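Local atomic coordinates of DUF4442 domain-containing protein (Pseudomonas aeruginosa, PDB entry 1YOC), a protein that is of unknown function but belongs to the hotdog-fold superfamily and is probably related to PaaI-type thioesterases. Residues B[40-52]-B[101-113]. Residues are numbered along the deposited sequence; the frame is centred on the assembly and turned at random.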
ATOM      1  N   ARG B  40       9.730  17.270  10.900  1.00 16.43           N
ATOM      2  CA  ARG B  40      10.406  17.611  12.134  1.00 16.83           C
ATOM      3  C   ARG B  40       9.899  16.607  13.165  1.00 16.58           C
ATOM      4  O   ARG B  40       8.972  15.853  12.901  1.00 15.09           O
ATOM      5  CB  ARG B  40      10.046  19.043  12.564  1.00 18.61           C
ATOM      6  CG  ARG B  40       8.553  19.263  12.853  1.00 18.91           C
ATOM      7  CD  ARG B  40       8.257  20.766  13.120  1.00 24.13           C
ATOM      8  NE  ARG B  40       6.837  21.068  12.904  1.00 24.80           N
ATOM      9  CZ  ARG B  40       5.882  20.823  13.786  1.00 26.28           C
ATOM     10  NH1 ARG B  40       6.197  20.283  14.956  1.00 29.19           N
ATOM     11  NH2 ARG B  40       4.612  21.094  13.498  1.00 27.19           N
ATOM     12  N   PRO B  41      10.539  16.549  14.340  1.00 15.54           N
ATOM     13  CA  PRO B  41      10.079  15.617  15.364  1.00 14.77           C
ATOM     14  C   PRO B  41       8.600  15.955  15.630  1.00 14.22           C
ATOM     15  O   PRO B  41       8.243  17.132  15.763  1.00 14.58           O
ATOM     16  CB  PRO B  41      10.986  15.959  16.568  1.00 15.07           C
ATOM     17  CG  PRO B  41      12.274  16.425  15.876  1.00 14.99           C
ATOM     18  CD  PRO B  41      11.710  17.322  14.792  1.00 16.88           C
ATOM     19  N   GLY B  42       7.747  14.935  15.688  1.00 12.73           N
ATOM     20  CA  GLY B  42       6.330  15.168  15.934  1.00 13.74           C
ATOM     21  C   GLY B  42       5.442  15.602  14.766  1.00 13.32           C
ATOM     22  O   GLY B  42       4.225  15.733  14.950  1.00 13.31           O
ATOM     23  N   TYR B  43       5.998  15.836  13.578  1.00 12.55           N
ATOM     24  CA  TYR B  43       5.132  16.262  12.451  1.00 12.87           C
ATOM     25  C   TYR B  43       5.706  15.990  11.059  1.00 11.86           C
ATOM     26  O   TYR B  43       6.861  16.298  10.803  1.00 14.73           O
ATOM     27  CB  TYR B  43       4.860  17.789  12.557  1.00 13.21           C
ATOM     28  CG  TYR B  43       3.872  18.295  11.515  1.00 13.65           C
ATOM     29  CD1 TYR B  43       2.498  18.139  11.707  1.00 13.51           C
ATOM     30  CD2 TYR B  43       4.317  18.858  10.300  1.00 15.67           C
ATOM     31  CE1 TYR B  43       1.567  18.534  10.708  1.00 13.33           C
ATOM     32  CE2 TYR B  43       3.389  19.250   9.271  1.00 16.00           C
ATOM     33  CZ  TYR B  43       2.022  19.075   9.501  1.00 15.54           C
ATOM     34  OH  TYR B  43       1.108  19.426   8.521  1.00 18.01           O
ATOM     35  N   ALA B  44       4.924  15.410  10.152  1.00 11.46           N
ATOM     36  CA  ALA B  44       5.417  15.226   8.787  1.00 11.16           C
ATOM     37  C   ALA B  44       4.272  15.507   7.833  1.00 11.50           C
ATOM     38  O   ALA B  44       3.094  15.182   8.102  1.00 11.05           O
ATOM     39  CB  ALA B  44       5.943  13.804   8.562  1.00 12.14           C
ATOM     40  N   GLU B  45       4.613  16.147   6.728  1.00 10.14           N
ATOM     41  CA  GLU B  45       3.625  16.442   5.714  1.00 12.32           C
ATOM     42  C   GLU B  45       4.264  16.217   4.359  1.00 11.08           C
ATOM     43  O   GLU B  45       5.332  16.772   4.057  1.00 11.68           O
ATOM     44  CB  GLU B  45       3.125  17.890   5.857  1.00 12.92           C
ATOM     45  CG  GLU B  45       2.038  18.277   4.857  1.00 14.60           C
ATOM     46  CD  GLU B  45       1.587  19.739   5.050  1.00 20.57           C
ATOM     47  OE1 GLU B  45       1.752  20.287   6.163  1.00 20.81           O
ATOM     48  OE2 GLU B  45       1.055  20.339   4.098  1.00 23.10           O
ATOM     49  N   VAL B  46       3.612  15.375   3.563  1.00 11.85           N
ATOM     50  CA  VAL B  46       4.134  15.028   2.233  1.00 12.49           C
ATOM     51  C   VAL B  46       3.075  15.277   1.166  1.00 13.84           C
ATOM     52  O   VAL B  46       1.851  15.280   1.441  1.00 14.93           O
ATOM     53  CB  VAL B  46       4.546  13.504   2.124  1.00 15.55           C
ATOM     54  CG1 VAL B  46       5.525  13.105   3.242  1.00 13.08           C
ATOM     55  CG2 VAL B  46       3.354  12.655   2.181  1.00 18.91           C
ATOM     56  N   THR B  47       3.534  15.491  -0.054  1.00 12.49           N
ATOM     57  CA  THR B  47       2.586  15.684  -1.144  1.00 13.94           C
ATOM     58  C   THR B  47       3.040  14.783  -2.291  1.00 13.04           C
ATOM     59  O   THR B  47       4.194  14.405  -2.331  1.00 12.00           O
ATOM     60  CB  THR B  47       2.614  17.141  -1.699  1.00 14.64           C
ATOM     61  OG1 THR B  47       3.954  17.465  -2.124  1.00 13.61           O
ATOM     62  CG2 THR B  47       2.196  18.153  -0.623  1.00 15.13           C
ATOM     63  N   PHE B  48       2.124  14.368  -3.169  1.00 12.38           N
ATOM     64  CA  PHE B  48       2.572  13.669  -4.372  1.00 11.00           C
ATOM     65  C   PHE B  48       1.561  14.038  -5.475  1.00 13.02           C
ATOM     66  O   PHE B  48       0.367  14.268  -5.214  1.00 11.87           O
ATOM     67  CB  PHE B  48       2.776  12.145  -4.188  1.00 11.10           C
ATOM     68  CG  PHE B  48       1.505  11.338  -4.041  1.00 11.53           C
ATOM     69  CD1 PHE B  48       0.883  10.794  -5.156  1.00 12.39           C
ATOM     70  CD2 PHE B  48       1.003  11.043  -2.756  1.00 10.61           C
ATOM     71  CE1 PHE B  48      -0.250   9.919  -5.012  1.00 11.86           C
ATOM     72  CE2 PHE B  48      -0.105  10.189  -2.583  1.00 10.12           C
ATOM     73  CZ  PHE B  48      -0.730   9.623  -3.693  1.00 10.38           C
ATOM     74  N   PRO B  49       2.028  14.113  -6.725  1.00 12.10           N
ATOM     75  CA  PRO B  49       1.093  14.491  -7.794  1.00 13.87           C
ATOM     76  C   PRO B  49       0.219  13.414  -8.409  1.00 14.79           C
ATOM     77  O   PRO B  49       0.604  12.249  -8.526  1.00 15.12           O
ATOM     78  CB  PRO B  49       2.016  15.098  -8.850  1.00 16.19           C
ATOM     79  CG  PRO B  49       3.229  14.158  -8.766  1.00 14.34           C
ATOM     80  CD  PRO B  49       3.404  13.982  -7.218  1.00 13.15           C
ATOM     81  N   LYS B  50      -0.965  13.823  -8.835  1.00 15.01           N
ATOM     82  CA  LYS B  50      -1.821  12.898  -9.554  1.00 14.95           C
ATOM     83  C   LYS B  50      -1.187  12.795 -10.956  1.00 15.10           C
ATOM     84  O   LYS B  50      -0.824  13.820 -11.574  1.00 14.98           O
ATOM     85  CB  LYS B  50      -3.238  13.476  -9.681  1.00 14.09           C
ATOM     86  CG  LYS B  50      -4.151  12.646 -10.611  1.00 16.77           C
ATOM     87  CD  LYS B  50      -5.629  12.955 -10.339  1.00 19.22           C
ATOM     88  CE  LYS B  50      -6.558  12.179 -11.261  1.00 23.27           C
ATOM     89  NZ  LYS B  50      -6.826  12.883 -12.537  1.00 25.91           N
ATOM     90  N   ARG B  51      -1.026  11.580 -11.453  1.00 13.63           N
ATOM     91  CA  ARG B  51      -0.466  11.371 -12.791  1.00 14.74           C
ATOM     92  C   ARG B  51      -0.873   9.949 -13.194  1.00 14.21           C
ATOM     93  O   ARG B  51      -1.235   9.159 -12.325  1.00 13.42           O
ATOM     94  CB  ARG B  51       1.064  11.546 -12.800  1.00 14.61           C
ATOM     95  CG  ARG B  51       1.763  10.601 -11.841  1.00 16.26           C
ATOM     96  CD  ARG B  51       3.305  10.715 -11.922  1.00 16.96           C
ATOM     97  NE  ARG B  51       3.902   9.861 -10.899  1.00 17.70           N
ATOM     98  CZ  ARG B  51       4.989   9.124 -11.072  1.00 18.65           C
ATOM     99  NH1 ARG B  51       5.645   9.136 -12.247  1.00 21.13           N
ATOM    100  NH2 ARG B  51       5.373   8.315 -10.099  1.00 18.75           N
ATOM    101  N   ARG B  52      -0.814   9.616 -14.491  1.00 13.38           N
ATOM    102  CA  ARG B  52      -1.247   8.280 -14.936  1.00 14.14           C
ATOM    103  C   ARG B  52      -0.735   7.102 -14.118  1.00 11.85           C
ATOM    104  O   ARG B  52      -1.505   6.200 -13.771  1.00 12.00           O
ATOM    105  CB  ARG B  52      -0.848   8.042 -16.412  1.00 16.52           C
ATOM    106  CG  ARG B  52      -1.508   6.800 -17.034  1.00 18.28           C
ATOM    107  CD  ARG B  52      -0.942   6.508 -18.450  1.00 18.95           C
ATOM    108  NE  ARG B  52       0.435   6.092 -18.329  1.00 21.29           N
ATOM    109  CZ  ARG B  52       0.800   4.869 -17.939  1.00 23.30           C
ATOM    110  NH1 ARG B  52      -0.132   3.956 -17.671  1.00 20.41           N
ATOM    111  NH2 ARG B  52       2.085   4.583 -17.740  1.00 23.02           N
ATOM    112  N   ALA B 101      -9.901  10.046  -4.716  1.00 12.74           N
ATOM    113  CA  ALA B 101      -8.840  11.061  -4.684  1.00 11.97           C
ATOM    114  C   ALA B 101      -8.648  11.504  -6.124  1.00 11.97           C
ATOM    115  O   ALA B 101      -8.026  10.804  -6.946  1.00 12.09           O
ATOM    116  CB  ALA B 101      -7.570  10.459  -4.128  1.00 11.30           C
ATOM    117  N   THR B 102      -9.198  12.667  -6.424  1.00 12.48           N
ATOM    118  CA  THR B 102      -9.196  13.148  -7.818  1.00 13.45           C
ATOM    119  C   THR B 102      -8.192  14.217  -8.214  1.00 15.63           C
ATOM    120  O   THR B 102      -8.370  14.910  -9.229  1.00 16.66           O
ATOM    121  CB  THR B 102     -10.601  13.663  -8.139  1.00 15.06           C
ATOM    122  OG1 THR B 102     -10.838  14.840  -7.366  1.00 13.53           O
ATOM    123  CG2 THR B 102     -11.653  12.586  -7.790  1.00 15.56           C
ATOM    124  N   GLY B 103      -7.138  14.372  -7.427  1.00 14.99           N
ATOM    125  CA  GLY B 103      -6.130  15.374  -7.755  1.00 15.14           C
ATOM    126  C   GLY B 103      -4.889  15.151  -6.911  1.00 14.58           C
ATOM    127  O   GLY B 103      -4.752  14.073  -6.315  1.00 14.54           O
ATOM    128  N   ASP B 104      -3.983  16.129  -6.876  1.00 13.60           N
ATOM    129  CA  ASP B 104      -2.763  16.000  -6.087  1.00 14.97           C
ATOM    130  C   ASP B 104      -3.106  15.798  -4.623  1.00 13.46           C
ATOM    131  O   ASP B 104      -4.031  16.403  -4.105  1.00 12.29           O
ATOM    132  CB  ASP B 104      -1.855  17.233  -6.241  1.00 15.59           C
ATOM    133  CG  ASP B 104      -1.449  17.487  -7.700  1.00 17.74           C
ATOM    134  OD1 ASP B 104      -1.389  16.547  -8.541  1.00 13.78           O
ATOM    135  OD2 ASP B 104      -1.181  18.658  -8.008  1.00 18.05           O
ATOM    136  N   VAL B 105      -2.329  14.937  -3.990  1.00 12.77           N
ATOM    137  CA  VAL B 105      -2.526  14.544  -2.601  1.00 12.96           C
ATOM    138  C   VAL B 105      -1.562  15.162  -1.594  1.00 13.00           C
ATOM    139  O   VAL B 105      -0.381  15.378  -1.898  1.00 11.36           O
ATOM    140  CB  VAL B 105      -2.400  12.981  -2.507  1.00 13.06           C
ATOM    141  CG1 VAL B 105      -2.711  12.518  -1.106  1.00 11.78           C
ATOM    142  CG2 VAL B 105      -3.409  12.326  -3.476  1.00 11.30           C
ATOM    143  N   ARG B 106      -2.088  15.474  -0.410  1.00 13.30           N
ATOM    144  CA  ARG B 106      -1.295  16.013   0.702  1.00 14.58           C
ATOM    145  C   ARG B 106      -1.581  15.053   1.881  1.00 13.94           C
ATOM    146  O   ARG B 106      -2.736  14.824   2.226  1.00 15.73           O
ATOM    147  CB  ARG B 106      -1.783  17.435   1.051  1.00 14.71           C
ATOM    148  CG  ARG B 106      -0.996  18.203   2.151  1.00 19.61           C
ATOM    149  CD  ARG B 106      -1.558  19.690   2.312  1.00 21.41           C
ATOM    150  NE  ARG B 106      -2.559  19.821   3.401  1.00 30.95           N
ATOM    151  CZ  ARG B 106      -3.878  19.975   3.217  1.00 32.42           C
ATOM    152  NH1 ARG B 106      -4.380  20.018   1.987  1.00 33.84           N
ATOM    153  NH2 ARG B 106      -4.706  20.088   4.255  1.00 32.19           N
ATOM    154  N   ALA B 107      -0.542  14.475   2.476  1.00 11.64           N
ATOM    155  CA  ALA B 107      -0.760  13.567   3.592  1.00 12.37           C
ATOM    156  C   ALA B 107      -0.118  14.164   4.820  1.00 13.23           C
ATOM    157  O   ALA B 107       1.035  14.583   4.783  1.00 14.00           O
ATOM    158  CB  ALA B 107      -0.152  12.168   3.263  1.00 12.20           C
ATOM    159  N   VAL B 108      -0.862  14.177   5.925  1.00 10.56           N
ATOM    160  CA  VAL B 108      -0.382  14.767   7.155  1.00 11.97           C
ATOM    161  C   VAL B 108      -0.311  13.746   8.272  1.00 11.50           C
ATOM    162  O   VAL B 108      -1.286  13.032   8.537  1.00 12.38           O
ATOM    163  CB  VAL B 108      -1.337  15.926   7.588  1.00 12.91           C
ATOM    164  CG1 VAL B 108      -0.887  16.489   8.944  1.00 15.07           C
ATOM    165  CG2 VAL B 108      -1.394  17.032   6.489  1.00 14.55           C
ATOM    166  N   ALA B 109       0.849  13.672   8.929  1.00 10.96           N
ATOM    167  CA  ALA B 109       1.037  12.757  10.048  1.00 11.62           C
ATOM    168  C   ALA B 109       1.276  13.661  11.256  1.00 11.99           C
ATOM    169  O   ALA B 109       2.354  14.255  11.418  1.00 11.16           O
ATOM    170  CB  ALA B 109       2.295  11.791   9.780  1.00 11.68           C
ATOM    171  N   ASP B 110       0.247  13.795  12.091  1.00 12.74           N
ATOM    172  CA  ASP B 110       0.322  14.662  13.290  1.00 12.30           C
ATOM    173  C   ASP B 110       0.796  13.832  14.475  1.00 12.55           C
ATOM    174  O   ASP B 110       0.026  13.024  14.996  1.00 14.17           O
ATOM    175  CB  ASP B 110      -1.100  15.205  13.541  1.00 12.63           C
ATOM    176  CG  ASP B 110      -1.213  16.053  14.808  1.00 13.92           C
ATOM    177  OD1 ASP B 110      -0.226  16.174  15.560  1.00 11.28           O
ATOM    178  OD2 ASP B 110      -2.311  16.610  15.013  1.00 14.95           O
ATOM    179  N   GLY B 111       2.051  14.022  14.900  1.00 11.90           N
ATOM    180  CA  GLY B 111       2.601  13.251  16.010  1.00 10.93           C
ATOM    181  C   GLY B 111       2.615  14.024  17.325  1.00 12.54           C
ATOM    182  O   GLY B 111       3.310  13.625  18.251  1.00 14.38           O
ATOM    183  N   SER B 112       1.851  15.120  17.406  1.00 12.51           N
ATOM    184  CA  SER B 112       1.846  15.937  18.619  1.00 12.50           C
ATOM    185  C   SER B 112       1.323  15.258  19.889  1.00 13.36           C
ATOM    186  O   SER B 112       1.672  15.695  20.987  1.00 12.95           O
ATOM    187  CB  SER B 112       1.059  17.260  18.395  1.00 12.44           C
ATOM    188  OG  SER B 112      -0.322  17.007  18.241  1.00 11.32           O
ATOM    189  N   GLN B 113       0.518  14.206  19.762  1.00 12.45           N
ATOM    190  CA  GLN B 113      -0.083  13.539  20.909  1.00 14.49           C
ATOM    191  C   GLN B 113       0.587  12.251  21.361  1.00 15.50           C
ATOM    192  O   GLN B 113       0.201  11.657  22.372  1.00 17.95           O
ATOM    193  CB  GLN B 113      -1.565  13.274  20.609  1.00 13.99           C
ATOM    194  CG  GLN B 113      -2.301  14.544  20.118  1.00 11.79           C
ATOM    195  CD  GLN B 113      -2.246  15.655  21.121  1.00 14.57           C
ATOM    196  OE1 GLN B 113      -1.660  16.780  20.877  1.00 16.90           O
ATOM    197  NE2 GLN B 113      -2.830  15.385  22.276  1.00 13.27           N
TER
HETATM  198  O   HOH W   1      -0.707  16.561 -11.050  1.00 20.58           O
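Ala44, Val46 and Phe48 pair with Ala109, Ala107 and Val105 through reciprocal N-H to O=C bonds, which identifies strands 43-48 and 105-110 as antiparallel neighbours; their axes run at 165°. The shortest of these bonds runs from Ala107 N to Val46 O, at 2.7 Å. On the face carrying Phe48, Val105 lies over one side of the phenyl ring, a CH-pi contact with CB 4.0 Å from the ring centroid. Phe48 CG sits between its backbone N and carbonyl carbon (chi1 72°), which lays the ring alongside the valine. Next to it, Val46 CG2 packs on Ala107 CB at 3.7 Å.

The other face mixes polar and apolar groups. Tyr43 slants across Val108, meeting the methyl CG1 with CE1 and OH, each 3.6 Å away. Its hydroxyl donates to Glu45 OE1 (2.6 Å), approaching from above the carboxylate plane, and thereby ties the position of that carboxylate to the ring. Glu45 is extended, and its OE2 forms a long salt bridge with Arg106 NE (3.7 Å); the carboxylate and guanidinium planes stand 65° apart, so this is no flat, two-pronged pairing. The stronger partner of Arg106 is Asp132, which forms a salt bridge with NH1; the side chain also makes a cation-pi contact with Tyr129.

Beyond the paired strands, Asp104 OD1 takes over from the backbone, accepting Lys50 N on its anti side at 2.8 Å, while a water bridges the same oxygen to Lys50 O. At the opposite end, Gly111 N bonds to Gly42 O, closing on the type II turn from Arg40 to Tyr43.

The pair lies within the antiparallel sheet, between strands 35-40 and 120-130. Phe48, Val105 and Ala109 face helix 63-81, meeting Ala69, Leu66 and Ala73 respectively, as expected for the central helix wrapped by a hotdog-fold sheet.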